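Probable amidase (PDB 2DC0) is of unestablished function but belongs to the amidase family, with a large mixed beta sheet flanked by helices. Local coordinates at residues A19-E22 / E23-R27; S151-A154 / V155-I159; F238-L242 / D243-G247; A380-T383 / L384-F388. All blocks are in the same frame, centred on the assembly; numbering follows the deposited sequence.

Contact 1 of 4, residues A19-E22 / E23-R27; sequences ALLE and EALER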
# COMPACT_ATOMS: atom_id res chain seq x y z
N ALA A 19 -14.65 -42.86 4.81
CA ALA A 19 -14.20 -43.02 6.19
C ALA A 19 -13.80 -41.68 6.80
O ALA A 19 -14.07 -41.42 7.97
CB ALA A 19 -13.02 -44.00 6.26
N LEU A 20 -13.13 -40.84 6.01
CA LEU A 20 -12.72 -39.53 6.50
C LEU A 20 -13.96 -38.71 6.84
O LEU A 20 -13.97 -37.98 7.84
CB LEU A 20 -11.86 -38.81 5.46
CG LEU A 20 -10.46 -39.40 5.24
CD1 LEU A 20 -9.74 -38.69 4.09
CD2 LEU A 20 -9.66 -39.28 6.53
N LEU A 21 -15.00 -38.83 6.03
CA LEU A 21 -16.24 -38.10 6.27
C LEU A 21 -16.91 -38.59 7.55
O LEU A 21 -17.29 -37.80 8.41
CB LEU A 21 -17.21 -38.23 5.10
CG LEU A 21 -18.56 -37.49 5.28
CD1 LEU A 21 -18.31 -36.00 5.45
CD2 LEU A 21 -19.47 -37.74 4.08
N GLU A 22 -17.06 -39.91 7.68
CA GLU A 22 -17.68 -40.47 8.87
C GLU A 22 -17.00 -39.96 10.13
O GLU A 22 -17.65 -39.69 11.13
CB GLU A 22 -17.64 -42.00 8.85
CG GLU A 22 -18.58 -42.61 7.83
CD GLU A 22 -20.00 -42.11 7.98
OE1 GLU A 22 -20.56 -42.21 9.09
OE2 GLU A 22 -20.56 -41.60 6.98
N GLU A 23 -15.68 -39.85 10.08
CA GLU A 23 -14.92 -39.36 11.22
C GLU A 23 -15.34 -37.91 11.52
O GLU A 23 -15.60 -37.57 12.67
CB GLU A 23 -13.42 -39.42 10.93
CG GLU A 23 -12.53 -38.73 11.95
CD GLU A 23 -12.73 -39.26 13.36
OE1 GLU A 23 -12.73 -40.50 13.54
OE2 GLU A 23 -12.88 -38.44 14.30
N ALA A 24 -15.41 -37.09 10.48
CA ALA A 24 -15.80 -35.69 10.64
C ALA A 24 -17.21 -35.57 11.21
O ALA A 24 -17.46 -34.74 12.08
CB ALA A 24 -15.71 -34.97 9.29
N LEU A 25 -18.12 -36.40 10.71
CA LEU A 25 -19.51 -36.38 11.17
C LEU A 25 -19.67 -36.86 12.61
O LEU A 25 -20.58 -36.42 13.32
CB LEU A 25 -20.39 -37.22 10.24
CG LEU A 25 -20.47 -36.72 8.79
CD1 LEU A 25 -21.36 -37.65 7.97
CD2 LEU A 25 -21.01 -35.30 8.76
N GLU A 26 -18.79 -37.75 13.05
CA GLU A 26 -18.86 -38.24 14.43
C GLU A 26 -18.44 -37.11 15.36
O GLU A 26 -19.05 -36.89 16.41
CB GLU A 26 -17.95 -39.45 14.64
CG GLU A 26 -18.38 -40.70 13.88
CD GLU A 26 -17.60 -41.94 14.29
OE1 GLU A 26 -16.37 -41.84 14.46
OE2 GLU A 26 -18.22 -43.02 14.43
N ARG A 27 -17.39 -36.39 14.96
CA ARG A 27 -16.88 -35.28 15.75
C ARG A 27 -17.91 -34.15 15.80
O ARG A 27 -18.11 -33.52 16.84
CB ARG A 27 -15.57 -34.75 15.16
CG ARG A 27 -14.45 -35.78 15.08
CD ARG A 27 -13.93 -36.17 16.46
NE ARG A 27 -13.25 -35.05 17.12
CZ ARG A 27 -12.75 -35.10 18.35
NH1 ARG A 27 -12.85 -36.22 19.06
NH2 ARG A 27 -12.15 -34.04 18.87
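Ala19, Leu20, Leu21 and Glu22 each offer a carbonyl to the N-H four residues on, the regular ladder of an alpha helix, and of these bonds Leu25 N to Leu21 O at 2.8 Å is the shortest.

The same turn brings the side chains of Leu21 and Leu25 together. With CG of Leu21 anti to its backbone N (chi1 179°) and CG of Leu25 anti to its carbonyl carbon (chi1 -63°), the two chains cross obliquely. CG of Leu21 lies 3.9 Å from CD1 of Leu25, and CD1 of Leu21 lies 4.0 Å from CG of Leu25. Leu25 also lays its CG 3.4 Å from Leu21 O, so that the branch packs against the carbonyl as well as against the leucine.

On the outer side, Glu22 bends at its second torsion and passes OE2 within 4.2 Å of Leu25 CD1, on the way to a salt bridge with Arg46 of helix 42-57. Glu26 leans back over the same turn, its CG 3.0 Å from Glu22 O. The acids themselves stay apart, Glu22 OE1 and Glu26 OE2 being 5.9 Å from each other.

This is the pattern of an amphipathic helix: Leu20, Leu21, Ala24 and Leu25 are buried, Leu21 and Ala24 against Phe112 of strand 110-115, whereas the glutamates line the more exposed flank.

Contact 2 of 4, residues S151-A154 / V155-I159; sequences SAVA and VALGI
Val153 swings CG1 away from its own N (chi1 174°) and Leu157 its CG away from its carbonyl (chi1 -63°), which lays the two side chains next to each other, pointing the same way. CG1 of the valine touches CD1 of the leucine at 3.6 Å. One turn of helix separates them, spanned by the bond from Leu157 N to Val153 O at 2.9 Å.

The helix 149-157 ends here in a Schellman motif. Gly158 takes a positive phi of 84°, having no CB to press on the preceding carbonyl, and its turn carries Ile159 N back to Ala154 O at 2.7 Å. A weak bond from Gly158 N to Val155 O, 3.4 Å, completes the pair. Ala154 O also receives a weak bond from Leu157 N. As usual for this motif, an apolar contact bridges the turn: CB of Ile159 lies 3.9 Å from CB of Ala154.

At the opposite end of this stretch, Ser151 OG is bonded to the hydroxyls of Thr115 and Ser163. Ser151, Ala152 and Val155 all touch Leu209 of strand 206-210, and Val155 O is hydrogen-bonded to Arg211 NH1.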
# COMPACT_ATOMS: atom_id res chain seq x y z
N SER A 151 -15.26 -21.90 11.90
CA SER A 151 -14.22 -22.55 11.13
C SER A 151 -13.03 -22.98 11.98
O SER A 151 -12.51 -24.08 11.83
CB SER A 151 -13.73 -21.64 10.00
OG SER A 151 -14.69 -21.55 8.96
N ALA A 152 -12.59 -22.10 12.88
CA ALA A 152 -11.46 -22.41 13.74
C ALA A 152 -11.80 -23.54 14.72
O ALA A 152 -11.01 -24.46 14.93
CB ALA A 152 -11.04 -21.16 14.52
N VAL A 153 -12.99 -23.48 15.30
CA VAL A 153 -13.43 -24.50 16.24
C VAL A 153 -13.59 -25.85 15.54
O VAL A 153 -13.22 -26.90 16.10
CB VAL A 153 -14.78 -24.11 16.90
CG1 VAL A 153 -15.30 -25.25 17.77
CG2 VAL A 153 -14.58 -22.85 17.74
N ALA A 154 -14.12 -25.84 14.33
CA ALA A 154 -14.30 -27.07 13.57
C ALA A 154 -12.95 -27.73 13.33
O ALA A 154 -12.77 -28.93 13.57
CB ALA A 154 -14.99 -26.77 12.23
N VAL A 155 -11.98 -26.94 12.87
CA VAL A 155 -10.63 -27.44 12.61
C VAL A 155 -9.97 -27.95 13.89
O VAL A 155 -9.31 -28.99 13.89
CB VAL A 155 -9.74 -26.33 11.97
CG1 VAL A 155 -8.30 -26.81 11.84
CG2 VAL A 155 -10.30 -25.97 10.60
N ALA A 156 -10.16 -27.22 14.98
CA ALA A 156 -9.57 -27.61 16.26
C ALA A 156 -10.14 -28.94 16.77
O ALA A 156 -9.42 -29.74 17.35
CB ALA A 156 -9.80 -26.53 17.29
N LEU A 157 -11.43 -29.16 16.52
CA LEU A 157 -12.10 -30.37 16.99
C LEU A 157 -12.11 -31.53 16.00
O LEU A 157 -12.63 -32.60 16.30
CB LEU A 157 -13.55 -30.01 17.39
CG LEU A 157 -13.67 -29.03 18.56
CD1 LEU A 157 -15.12 -28.70 18.85
CD2 LEU A 157 -13.01 -29.65 19.78
N GLY A 158 -11.54 -31.33 14.82
CA GLY A 158 -11.50 -32.40 13.83
C GLY A 158 -12.77 -32.51 13.00
O GLY A 158 -13.00 -33.52 12.34
N ILE A 159 -13.61 -31.48 13.04
CA ILE A 159 -14.84 -31.48 12.25
C ILE A 159 -14.39 -30.98 10.88
O ILE A 159 -14.55 -29.80 10.53
CB ILE A 159 -15.89 -30.52 12.85
CG1 ILE A 159 -16.17 -30.92 14.31
CG2 ILE A 159 -17.18 -30.59 12.04
CD1 ILE A 159 -16.91 -29.86 15.13

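Contact 3 of 4, residues F238-L242 / D243-G247; sequences FGVPL and DFLEG
Val240, on strand 237-240, is lightly joined to the following helix: its CG1, anti to the backbone N (chi1 177°), stands 4.4 Å from CD1 of Leu245. Both side chains also rest on Phe257 of helix 251-263.

Pro241 comes next and does more. It is the centre of an inverse gamma turn, drawn by a weak bond from Leu242 N to Val240 O at 3.0 Å, and at the same time the N-cap of helix 242-245. Its carbonyl O receives Leu245 N at 3.1 Å. On its ring side, CB of Pro241 meets CB of Phe244 at 4.0 Å, and Leu245 brings CG within 3.5 Å of Pro241 O. A strand that belongs to the main sheet, between strands 350-354 and 270-273, is thus turned straight into a short helix.

Leu242 opens that helix, and its carbonyl takes a weak bond from Glu246 N at 2.8 Å, where helical geometry is lost. Asp243 follows with CG between its backbone N and carbonyl carbon (chi1 58°), which folds OD1 back to a weak bond with Phe244 N, 2.7 Å. The carboxylate, its negative charge probably stabilised beside the helix start, is also held by bonds from OD1 to Leu276 N and from OD2 to Ser275 OG.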
# COMPACT_ATOMS: atom_id res chain seq x y z
N PHE A 238 14.27 -11.95 13.47
CA PHE A 238 12.92 -11.52 13.77
C PHE A 238 12.89 -10.14 14.39
O PHE A 238 13.66 -9.85 15.31
CB PHE A 238 12.24 -12.52 14.71
CG PHE A 238 12.06 -13.89 14.11
CD1 PHE A 238 11.11 -14.11 13.12
CD2 PHE A 238 12.84 -14.96 14.55
CE1 PHE A 238 10.92 -15.38 12.58
CE2 PHE A 238 12.66 -16.24 14.02
CZ PHE A 238 11.70 -16.45 13.03
N GLY A 239 12.00 -9.29 13.89
CA GLY A 239 11.87 -7.95 14.43
C GLY A 239 10.69 -7.91 15.40
O GLY A 239 9.64 -8.50 15.13
N VAL A 240 10.88 -7.24 16.52
CA VAL A 240 9.83 -7.14 17.53
C VAL A 240 9.50 -5.67 17.76
O VAL A 240 10.35 -4.89 18.20
CB VAL A 240 10.29 -7.79 18.86
CG1 VAL A 240 9.22 -7.63 19.93
CG2 VAL A 240 10.58 -9.27 18.63
N PRO A 241 8.25 -5.26 17.44
CA PRO A 241 7.80 -3.87 17.60
C PRO A 241 7.37 -3.56 19.02
O PRO A 241 6.19 -3.40 19.31
CB PRO A 241 6.65 -3.78 16.60
CG PRO A 241 6.04 -5.15 16.70
CD PRO A 241 7.24 -6.07 16.74
N LEU A 242 8.36 -3.47 19.91
CA LEU A 242 8.11 -3.20 21.32
C LEU A 242 7.29 -1.94 21.59
O LEU A 242 6.39 -1.97 22.43
CB LEU A 242 9.44 -3.16 22.08
CG LEU A 242 10.19 -4.50 22.10
CD1 LEU A 242 11.49 -4.36 22.90
CD2 LEU A 242 9.31 -5.58 22.73
N ASP A 243 7.58 -0.85 20.88
CA ASP A 243 6.83 0.38 21.11
C ASP A 243 5.34 0.18 20.79
O ASP A 243 4.47 0.64 21.53
CB ASP A 243 7.44 1.58 20.35
CG ASP A 243 7.52 1.38 18.83
OD1 ASP A 243 7.27 0.27 18.31
OD2 ASP A 243 7.86 2.37 18.14
N PHE A 244 5.06 -0.54 19.71
CA PHE A 244 3.68 -0.82 19.32
C PHE A 244 2.98 -1.69 20.37
O PHE A 244 1.80 -1.50 20.66
CB PHE A 244 3.65 -1.55 17.97
CG PHE A 244 2.27 -1.94 17.52
CD1 PHE A 244 1.38 -0.98 17.08
CD2 PHE A 244 1.86 -3.27 17.57
CE1 PHE A 244 0.08 -1.34 16.68
CE2 PHE A 244 0.57 -3.64 17.18
CZ PHE A 244 -0.32 -2.68 16.74
N LEU A 245 3.72 -2.63 20.94
CA LEU A 245 3.16 -3.55 21.94
C LEU A 245 3.07 -2.99 23.35
O LEU A 245 2.36 -3.53 24.20
CB LEU A 245 3.99 -4.84 21.98
CG LEU A 245 3.97 -5.71 20.71
CD1 LEU A 245 4.98 -6.84 20.86
CD2 LEU A 245 2.57 -6.26 20.50
N GLU A 246 3.81 -1.92 23.60
CA GLU A 246 3.83 -1.29 24.91
C GLU A 246 2.43 -1.09 25.50
O GLU A 246 1.61 -0.35 24.95
CB GLU A 246 4.56 0.04 24.81
CG GLU A 246 4.79 0.73 26.13
CD GLU A 246 5.78 1.86 26.00
OE1 GLU A 246 6.99 1.58 25.87
OE2 GLU A 246 5.36 3.03 26.01
N GLY A 247 2.16 -1.76 26.62
CA GLY A 247 0.88 -1.64 27.28
C GLY A 247 -0.31 -2.31 26.62
O GLY A 247 -1.44 -2.20 27.11

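Contact 4 of 4, residues A380-T383 / L384-F388; sequences AFIT and LTLPF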
# COMPACT_ATOMS: atom_id res chain seq x y z
N ALA A 380 -8.84 -4.05 22.60
CA ALA A 380 -7.77 -4.89 23.14
C ALA A 380 -7.46 -6.07 22.20
O ALA A 380 -6.29 -6.40 21.99
CB ALA A 380 -8.16 -5.43 24.52
N PHE A 381 -8.49 -6.68 21.63
CA PHE A 381 -8.34 -7.85 20.76
C PHE A 381 -8.28 -7.65 19.25
O PHE A 381 -8.14 -8.62 18.50
CB PHE A 381 -9.46 -8.85 21.04
CG PHE A 381 -9.30 -9.59 22.33
CD1 PHE A 381 -8.42 -10.66 22.43
CD2 PHE A 381 -10.05 -9.22 23.44
CE1 PHE A 381 -8.29 -11.36 23.62
CE2 PHE A 381 -9.93 -9.92 24.64
CZ PHE A 381 -9.05 -10.99 24.73
N ILE A 382 -8.45 -6.45 18.74
CA ILE A 382 -8.32 -6.19 17.31
C ILE A 382 -7.09 -5.35 16.98
O ILE A 382 -6.54 -5.44 15.88
CB ILE A 382 -9.61 -5.50 16.78
CG1 ILE A 382 -9.81 -5.82 15.30
CG2 ILE A 382 -9.54 -3.99 16.99
CD1 ILE A 382 -10.18 -7.25 15.03
N THR A 383 -6.63 -4.55 17.94
CA THR A 383 -5.48 -3.68 17.71
C THR A 383 -4.20 -4.40 17.29
O THR A 383 -3.44 -3.89 16.47
CB THR A 383 -5.16 -2.84 18.97
OG1 THR A 383 -6.31 -2.08 19.34
CG2 THR A 383 -4.01 -1.89 18.70
N LEU A 384 -3.93 -5.62 17.83
CA LEU A 384 -2.74 -6.39 17.50
C LEU A 384 -2.73 -6.96 16.08
O LEU A 384 -1.67 -7.12 15.47
CB LEU A 384 -2.57 -7.54 18.49
CG LEU A 384 -2.38 -7.12 19.95
CD1 LEU A 384 -2.30 -8.35 20.83
CD2 LEU A 384 -1.12 -6.27 20.07
N THR A 385 -3.91 -7.25 15.55
CA THR A 385 -4.00 -7.83 14.22
C THR A 385 -4.35 -6.90 13.07
O THR A 385 -3.82 -7.04 11.97
CB THR A 385 -5.03 -8.98 14.23
OG1 THR A 385 -6.25 -8.52 14.83
CG2 THR A 385 -4.49 -10.16 15.02
N LEU A 386 -5.22 -5.93 13.31
CA LEU A 386 -5.67 -5.05 12.24
C LEU A 386 -4.64 -4.33 11.35
O LEU A 386 -4.90 -4.11 10.17
CB LEU A 386 -6.67 -4.03 12.81
CG LEU A 386 -6.22 -2.92 13.78
CD1 LEU A 386 -5.54 -1.81 13.00
CD2 LEU A 386 -7.45 -2.36 14.51
N PRO A 387 -3.46 -3.97 11.88
CA PRO A 387 -2.49 -3.28 11.02
C PRO A 387 -2.06 -4.06 9.78
O PRO A 387 -1.93 -3.50 8.69
CB PRO A 387 -1.30 -3.04 11.96
CG PRO A 387 -1.93 -3.01 13.32
CD PRO A 387 -2.92 -4.15 13.24
N PHE A 388 -1.86 -5.36 9.95
CA PHE A 388 -1.38 -6.20 8.87
C PHE A 388 -2.41 -6.54 7.80
O PHE A 388 -2.06 -6.76 6.63
CB PHE A 388 -0.74 -7.44 9.51
CG PHE A 388 0.12 -7.08 10.68
CD1 PHE A 388 1.27 -6.30 10.50
CD2 PHE A 388 -0.27 -7.39 11.98
CE1 PHE A 388 2.00 -5.82 11.58
CE2 PHE A 388 0.45 -6.92 13.08
CZ PHE A 388 1.59 -6.13 12.88
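Ile382 and Leu386 make the tight part of this contact, crossing at about a right angle with CG2 of the isoleucine 3.6 Å from CD2 of the leucine. Leu386 holds CG between its own backbone N and carbonyl carbon (chi1 69°), an unusual choice that folds the branch back over the turn and sets CG 3.3 Å from Ile382 O. The same oxygen receives Leu386 N at 2.9 Å in an almost straight bond, N-H...O 170°, and a weaker one from Thr385 N at 3.2 Å. Two N-H groups therefore grip a single carbonyl where helix 377-382 gives way to helix 386-390.

One residue on, the pattern is broken. Thr383 O faces CD of Pro387 at 3.3 Å, and proline has no N-H to return.

The looser part is no solvent face, since every touching residue is buried; it is confined to two approaches. CD1 of Ile382 comes only to 4.1 Å from Thr385 OG1, and Ala380 O is 4.5 Å from Leu384 CG. Thr385 itself stays close to the Ile382 carbonyl. The hydroxyls here bond elsewhere, Thr383 OG1 to Glu379 O and Thr385 OG1 to Gly169 O.

Neighbouring elements close in around the junction: Leu386 and Ile382 touch helix 281-296 through Tyr285 and Tyr282, Ile382 and Thr385 share Ile174 of helix 173-179, and Thr385 and Phe388 lie on Gln411 of strand 406-413.

How the contacts relate
From the N terminus the four contacts follow in series, each local, joining residues a few positions apart and closing no long loop; none nests in or crosses another. They form two touching pairs. Contact 1, on helix 17-30, meets the end of helix 149-157 in contact 2, where Arg27 NE probably bonds to Leu157 O at 2.7 Å and Arg27 packs on Ile159. Contact 3 carries strand 237-240 into helix 242-245, whose Phe244 places CZ 3.4 Å from Thr383 O of contact 4 while Leu245 packs on Leu384. The pairs do not touch: contacts 2 and 4 come within about 13 Å (nearest atoms), while the centres of contacts 1 and 3 are about 43 Å apart.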